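Local coordinates for protein superoxide dismutase [Mn/Fe] (Aeropyrum pernix, PDB 3AK2) that catalyses the dismutation of superoxide to oxygen and hydrogen peroxide, working with either manganese or iron and holding manganese in this crystal form, at residues P10-Y16 and M28-Q33; V132-P137 and G157-I161. All coordinates share one frame; numbering follows the deposited sequence.

Contact 1 (P10-Y16 and M28-Q33). With MN (manganese (II) ion), chain E; EDO (1,2-ethanediol), chain G.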
loop_
_atom_site.group_PDB
_atom_site.type_symbol
_atom_site.label_atom_id
_atom_site.label_comp_id
_atom_site.label_asym_id
_atom_site.label_seq_id
_atom_site.Cartn_x
_atom_site.Cartn_y
_atom_site.Cartn_z
ATOM N N PRO A 10 -17.431 9.259 -19.578
ATOM C CA PRO A 10 -18.821 9.697 -19.675
ATOM C C PRO A 10 -18.915 11.218 -19.581
ATOM O O PRO A 10 -18.040 11.848 -18.983
ATOM C CB PRO A 10 -19.472 9.057 -18.449
ATOM C CG PRO A 10 -18.372 8.979 -17.448
ATOM C CD PRO A 10 -17.121 8.695 -18.248
ATOM N N PRO A 11 -19.969 11.814 -20.167
ATOM C CA PRO A 11 -20.194 13.232 -19.900
ATOM C C PRO A 11 -20.670 13.395 -18.463
ATOM O O PRO A 11 -21.142 12.426 -17.859
ATOM C CB PRO A 11 -21.329 13.589 -20.863
ATOM C CG PRO A 11 -22.071 12.305 -21.052
ATOM C CD PRO A 11 -21.004 11.246 -21.052
ATOM N N LEU A 12 -20.540 14.600 -17.917
ATOM C CA LEU A 12 -21.164 14.907 -16.634
ATOM C C LEU A 12 -22.684 14.968 -16.807
ATOM O O LEU A 12 -23.171 15.197 -17.915
ATOM C CB LEU A 12 -20.643 16.232 -16.070
ATOM C CG LEU A 12 -19.154 16.337 -15.746
ATOM C CD1 LEU A 12 -18.869 17.670 -15.098
ATOM C CD2 LEU A 12 -18.700 15.202 -14.845
ATOM N N PRO A 13 -23.440 14.742 -15.716
ATOM C CA PRO A 13 -24.900 14.880 -15.764
ATOM C C PRO A 13 -25.387 16.335 -15.735
ATOM O O PRO A 13 -26.593 16.579 -15.750
ATOM C CB PRO A 13 -25.367 14.150 -14.493
ATOM C CG PRO A 13 -24.136 13.493 -13.907
ATOM C CD PRO A 13 -22.985 14.303 -14.385
ATOM N N TYR A 14 -24.450 17.278 -15.692
ATOM C CA TYR A 14 -24.737 18.707 -15.525
ATOM C C TYR A 14 -23.540 19.470 -16.076
ATOM O O TYR A 14 -22.492 18.871 -16.348
ATOM C CB TYR A 14 -24.948 19.044 -14.038
ATOM C CG TYR A 14 -24.049 18.226 -13.135
ATOM C CD1 TYR A 14 -22.681 18.494 -13.054
ATOM C CD2 TYR A 14 -24.556 17.159 -12.399
ATOM C CE1 TYR A 14 -21.842 17.726 -12.254
ATOM C CE2 TYR A 14 -23.724 16.386 -11.591
ATOM C CZ TYR A 14 -22.372 16.676 -11.528
ATOM O OH TYR A 14 -21.538 15.913 -10.741
ATOM N N ASN A 15 -23.687 20.780 -16.248
ATOM C CA ASN A 15 -22.591 21.621 -16.721
ATOM C C ASN A 15 -21.499 21.795 -15.663
ATOM O O ASN A 15 -21.728 21.545 -14.478
ATOM C CB ASN A 15 -23.121 22.983 -17.186
ATOM C CG ASN A 15 -23.796 22.927 -18.558
ATOM O OD1 ASN A 15 -24.446 23.893 -18.974
ATOM N ND2 ASN A 15 -23.641 21.816 -19.264
ATOM N N TYR A 16 -20.315 22.230 -16.095
ATOM C CA TYR A 16 -19.171 22.369 -15.190
ATOM C C TYR A 16 -19.404 23.336 -14.026
ATOM O O TYR A 16 -18.846 23.147 -12.945
ATOM C CB TYR A 16 -17.899 22.747 -15.957
ATOM C CG TYR A 16 -17.362 21.650 -16.857
ATOM C CD1 TYR A 16 -17.070 20.382 -16.350
ATOM C CD2 TYR A 16 -17.130 21.883 -18.211
ATOM C CE1 TYR A 16 -16.573 19.372 -17.175
ATOM C CE2 TYR A 16 -16.629 20.879 -19.043
ATOM C CZ TYR A 16 -16.352 19.628 -18.515
ATOM O OH TYR A 16 -15.865 18.632 -19.329
ATOM N N MET A 28 -14.364 21.369 -11.524
ATOM C CA MET A 28 -15.171 20.397 -12.247
ATOM C C MET A 28 -14.601 20.122 -13.634
ATOM O O MET A 28 -14.533 18.967 -14.063
ATOM C CB MET A 28 -16.625 20.854 -12.350
ATOM C CG MET A 28 -17.353 20.993 -11.017
ATOM S SD MET A 28 -17.378 19.491 -10.020
ATOM C CE MET A 28 -18.267 18.352 -11.081
ATOM N N LYS A 29 -14.174 21.180 -14.323
ATOM C CA LYS A 29 -13.628 21.052 -15.674
ATOM C C LYS A 29 -12.308 20.277 -15.707
ATOM O O LYS A 29 -12.169 19.321 -16.469
ATOM C CB LYS A 29 -13.474 22.427 -16.334
ATOM C CG LYS A 29 -13.098 22.364 -17.806
ATOM C CD LYS A 29 -13.244 23.724 -18.473
ATOM C CE LYS A 29 -13.037 23.627 -19.976
ATOM N NZ LYS A 29 -14.142 22.885 -20.645
ATOM N N LEU A 30 -11.341 20.685 -14.889
ATOM C CA LEU A 30 -10.066 19.972 -14.819
ATOM C C LEU A 30 -10.266 18.538 -14.352
ATOM O O LEU A 30 -9.635 17.616 -14.858
ATOM C CB LEU A 30 -9.098 20.677 -13.868
ATOM C CG LEU A 30 -8.561 22.045 -14.283
ATOM C CD1 LEU A 30 -7.909 22.719 -13.092
ATOM C CD2 LEU A 30 -7.565 21.912 -15.428
ATOM N N HIS A 31 -11.148 18.360 -13.379
ATOM C CA HIS A 31 -11.350 17.061 -12.760
ATOM C C HIS A 31 -11.850 16.049 -13.786
ATOM O O HIS A 31 -11.401 14.899 -13.826
ATOM C CB HIS A 31 -12.354 17.194 -11.625
ATOM C CG HIS A 31 -12.272 16.096 -10.615
ATOM N ND1 HIS A 31 -13.016 16.098 -9.456
ATOM C CD2 HIS A 31 -11.524 14.968 -10.582
ATOM C CE1 HIS A 31 -12.742 15.010 -8.759
ATOM N NE2 HIS A 31 -11.832 14.312 -9.416
ATOM N N HIS A 32 -12.771 16.505 -14.625
ATOM C CA HIS A 32 -13.389 15.674 -15.636
ATOM C C HIS A 32 -12.473 15.500 -16.842
ATOM O O HIS A 32 -12.171 14.373 -17.247
ATOM C CB HIS A 32 -14.713 16.316 -16.050
ATOM C CG HIS A 32 -15.486 15.536 -17.062
ATOM N ND1 HIS A 32 -15.856 16.064 -18.281
ATOM C CD2 HIS A 32 -15.972 14.271 -17.036
ATOM C CE1 HIS A 32 -16.536 15.158 -18.960
ATOM N NE2 HIS A 32 -16.621 14.063 -18.228
ATOM N N GLN A 33 -12.027 16.624 -17.402
ATOM C CA GLN A 33 -11.282 16.632 -18.664
ATOM C C GLN A 33 -9.847 16.152 -18.542
ATOM O O GLN A 33 -9.297 15.596 -19.494
ATOM C CB GLN A 33 -11.295 18.028 -19.301
ATOM C CG GLN A 33 -12.685 18.506 -19.689
ATOM C CD GLN A 33 -12.685 19.805 -20.480
ATOM O OE1 GLN A 33 -13.692 20.161 -21.095
ATOM N NE2 GLN A 33 -11.567 20.520 -20.462
HETATM MN MN MN E . -10.619 12.680 -8.597
HETATM C C1 EDO G . -19.127 17.913 -19.288
HETATM O O1 EDO G . -19.937 16.792 -19.640
HETATM C C2 EDO G . -20.007 19.066 -18.831
HETATM O O2 EDO G . -20.555 19.711 -19.985
HETATM O O HOH W 1 -9.621 11.138 -7.538
#

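Contact 2 (V132-P137 and G157-I161)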
loop_
_atom_site.group_PDB
_atom_site.type_symbol
_atom_site.label_atom_id
_atom_site.label_comp_id
_atom_site.label_asym_id
_atom_site.label_seq_id
_atom_site.Cartn_x
_atom_site.Cartn_y
_atom_site.Cartn_z
ATOM N N VAL A 132 -16.372 6.225 1.281
ATOM C CA VAL A 132 -17.275 5.322 0.567
ATOM C C VAL A 132 -18.390 4.781 1.454
ATOM O O VAL A 132 -18.134 4.243 2.531
ATOM C CB VAL A 132 -16.494 4.127 -0.065
ATOM C CG1 VAL A 132 -17.442 3.151 -0.766
ATOM C CG2 VAL A 132 -15.416 4.623 -1.036
ATOM N N LEU A 133 -19.627 4.950 0.988
ATOM C CA LEU A 133 -20.764 4.227 1.533
ATOM C C LEU A 133 -21.074 3.091 0.570
ATOM O O LEU A 133 -21.351 3.327 -0.611
ATOM C CB LEU A 133 -21.982 5.148 1.680
ATOM C CG LEU A 133 -23.288 4.487 2.141
ATOM C CD1 LEU A 133 -23.168 3.977 3.565
ATOM C CD2 LEU A 133 -24.453 5.460 2.025
ATOM N N ALA A 134 -21.032 1.865 1.082
ATOM C CA ALA A 134 -21.194 0.687 0.253
ATOM C C ALA A 134 -22.305 -0.215 0.758
ATOM O O ALA A 134 -22.653 -0.189 1.941
ATOM C CB ALA A 134 -19.878 -0.092 0.171
ATOM N N PHE A 135 -22.852 -0.998 -0.163
ATOM C CA PHE A 135 -23.783 -2.067 0.153
ATOM C C PHE A 135 -23.020 -3.385 0.240
ATOM O O PHE A 135 -22.321 -3.772 -0.697
ATOM C CB PHE A 135 -24.871 -2.153 -0.919
ATOM C CG PHE A 135 -25.944 -3.166 -0.628
ATOM C CD1 PHE A 135 -27.019 -2.836 0.187
ATOM C CD2 PHE A 135 -25.891 -4.442 -1.184
ATOM C CE1 PHE A 135 -28.027 -3.761 0.447
ATOM C CE2 PHE A 135 -26.894 -5.371 -0.926
ATOM C CZ PHE A 135 -27.962 -5.024 -0.112
ATOM N N ASP A 136 -23.154 -4.065 1.372
ATOM C CA ASP A 136 -22.494 -5.343 1.611
ATOM C C ASP A 136 -23.381 -6.504 1.154
ATOM O O ASP A 136 -24.422 -6.747 1.759
ATOM C CB ASP A 136 -22.157 -5.464 3.103
ATOM C CG ASP A 136 -21.588 -6.820 3.479
ATOM O OD1 ASP A 136 -21.505 -7.087 4.697
ATOM O OD2 ASP A 136 -21.227 -7.609 2.583
ATOM N N PRO A 137 -22.968 -7.241 0.103
ATOM C CA PRO A 137 -23.795 -8.351 -0.385
ATOM C C PRO A 137 -23.945 -9.495 0.620
ATOM O O PRO A 137 -24.909 -10.250 0.533
ATOM C CB PRO A 137 -23.037 -8.838 -1.625
ATOM C CG PRO A 137 -21.621 -8.415 -1.396
ATOM C CD PRO A 137 -21.727 -7.099 -0.682
ATOM N N GLY A 157 -16.735 -7.455 -3.267
ATOM C CA GLY A 157 -18.101 -7.560 -2.751
ATOM C C GLY A 157 -18.816 -6.245 -2.541
ATOM O O GLY A 157 -19.825 -5.966 -3.187
ATOM N N LEU A 158 -18.289 -5.432 -1.630
ATOM C CA LEU A 158 -18.883 -4.136 -1.308
ATOM C C LEU A 158 -19.161 -3.313 -2.555
ATOM O O LEU A 158 -18.279 -3.118 -3.391
ATOM C CB LEU A 158 -17.974 -3.352 -0.365
ATOM C CG LEU A 158 -17.630 -4.001 0.975
ATOM C CD1 LEU A 158 -16.740 -3.069 1.778
ATOM C CD2 LEU A 158 -18.873 -4.367 1.769
ATOM N N VAL A 159 -20.398 -2.841 -2.672
ATOM C CA VAL A 159 -20.838 -2.069 -3.827
ATOM C C VAL A 159 -20.945 -0.601 -3.426
ATOM O O VAL A 159 -21.854 -0.250 -2.672
ATOM C CB VAL A 159 -22.226 -2.545 -4.311
ATOM C CG1 VAL A 159 -22.698 -1.712 -5.504
ATOM C CG2 VAL A 159 -22.202 -4.032 -4.654
ATOM N N PRO A 160 -20.032 0.266 -3.911
ATOM C CA PRO A 160 -20.165 1.690 -3.592
ATOM C C PRO A 160 -21.463 2.275 -4.138
ATOM O O PRO A 160 -21.766 2.114 -5.323
ATOM C CB PRO A 160 -18.950 2.329 -4.286
ATOM C CG PRO A 160 -17.983 1.213 -4.473
ATOM C CD PRO A 160 -18.843 0.007 -4.743
ATOM N N ILE A 161 -22.236 2.915 -3.263
ATOM C CA ILE A 161 -23.457 3.609 -3.689
ATOM C C ILE A 161 -23.356 5.129 -3.546
ATOM O O ILE A 161 -24.098 5.871 -4.200
ATOM C CB ILE A 161 -24.741 3.057 -3.003
ATOM C CG1 ILE A 161 -24.727 3.293 -1.484
ATOM C CG2 ILE A 161 -24.931 1.579 -3.350
ATOM C CD1 ILE A 161 -26.073 3.037 -0.798
#

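Contact 1 (P10-Y16 and M28-Q33)
The imidazole of H32 has L12 over one face and polar partners at two points of its rim. CG of L12 sits above the ring centre, 9° off the normal, in a CH-pi contact, while CD2 of L12 comes to 3.6 Å from CD2 of H32. In the plane of the ring, NE2 of H32 donates to the carbonyl O of P10 (2.7 Å) along an almost straight bond of 174°. ND1 shares a hydrogen bond of 2.8 Å with OH of Y16. The two rings meet rim to rim. The Y16 ring is itself clasped: CA of K29 lies 3.8 Å from its centroid over one face, and a 1,2-ethanediol molecule, probably from the crystallisation liquor, covers the opposite face with C2. That diol also accepts a hydrogen bond from the backbone N of L12. At the edge of the Y14 ring lies CE of M28, 3.8 Å from CE1, curled there by two bends in the M28 chain. CE also approaches CD1 of L12, and CB of M28 lies 3.2 Å from the carbonyl O of Y16. OH of Y14 bonds to the carbonyl O of W83. On the helix, NZ of K29 donates to OE1 of Q33 (2.8 Å) from above the carbonyl plane. One side of the helix thus binds the N-terminal loop, while the end of the adjacent H31 side chain leads away from it and binds the manganese with H79, D165 and H169. H32 reaches the loop with both ring nitrogens because chi1 (-178°) sets its ring opposite the backbone N. The bond to P10 places a proton on NE2, and the two in-plane bonds would resist rotation of the buried ring and tie the loop to the helix that also carries H31.

Contact 2 (V132-P137 and G157-I161)
F135 and V159 form an antiparallel hydrogen-bonded pair, F135 N giving to V159 O at 2.8 Å and V159 N returning to F135 O at 2.9 Å. A third backbone bond lies beyond them, where I161 N donates to L133 O, 2.8 Å away and nearly straight (167°). A134 and P160 make the intervening non-hydrogen-bonded pair, which suits a proline, since its nitrogen has no proton to give. V159 O also receives a CA-H...O contact from CA of A134 (3.1 Å). At the far end of the pairing, D136 turns its carboxylate to other partners: T139 and the backbone N of L138 in its own chain, Y7 and Y73 of the third subunit. Its CB meets CD2 of L158 at 3.7 Å. Around these bonds lies apolar packing. CB of A134 touches CB of L158, and V132 lies alongside P160, CG1 to CB, on the same face of the sheet as A134. On the face of F135 and V159 the phenyl leads away from the partner strand, carried there by a chi1 of -176°, and packs on helix 192-205. L133 and I161 meet through CD2 and CD1 at 4.1 Å. P137 closes the end, its CD 3.3 Å from the carbonyl O of G157, where the positive phi of the glycine turns the chain. A serine in place of P137 would probably open a gap beside the G157 carbonyl and weaken packing on Y73 of the third subunit. In this wholly buried contact the three bonds satisfy N-H and C=O groups of L133, F135, V159 and I161 between the strands, and the D136 carboxylate is placed at a subunit interface, so strand pairing and tetramer assembly meet here.

In the fold
Contact 1 closes before contact 2 opens along the chain, and the two lie on opposite sides of its centre, with centres about 24 Å apart and nearest atoms about 12 Å apart. Contact 1 belongs to the alpha-hairpin domain, tying the N-terminal loop to helix 25-54; contact 2 belongs to the C-terminal domain, pairing strands 129-136 and 159-165 of a three-stranded antiparallel sheet. They share no helix or strand. The metal relates them: helix 25-54 supplies H31, and strand 159-165 ends at D165, so both domains contribute ligands to the manganese, as in Fe/Mn superoxide dismutases generally. Helix 62-82, which carries H79, also packs on V132 and P160.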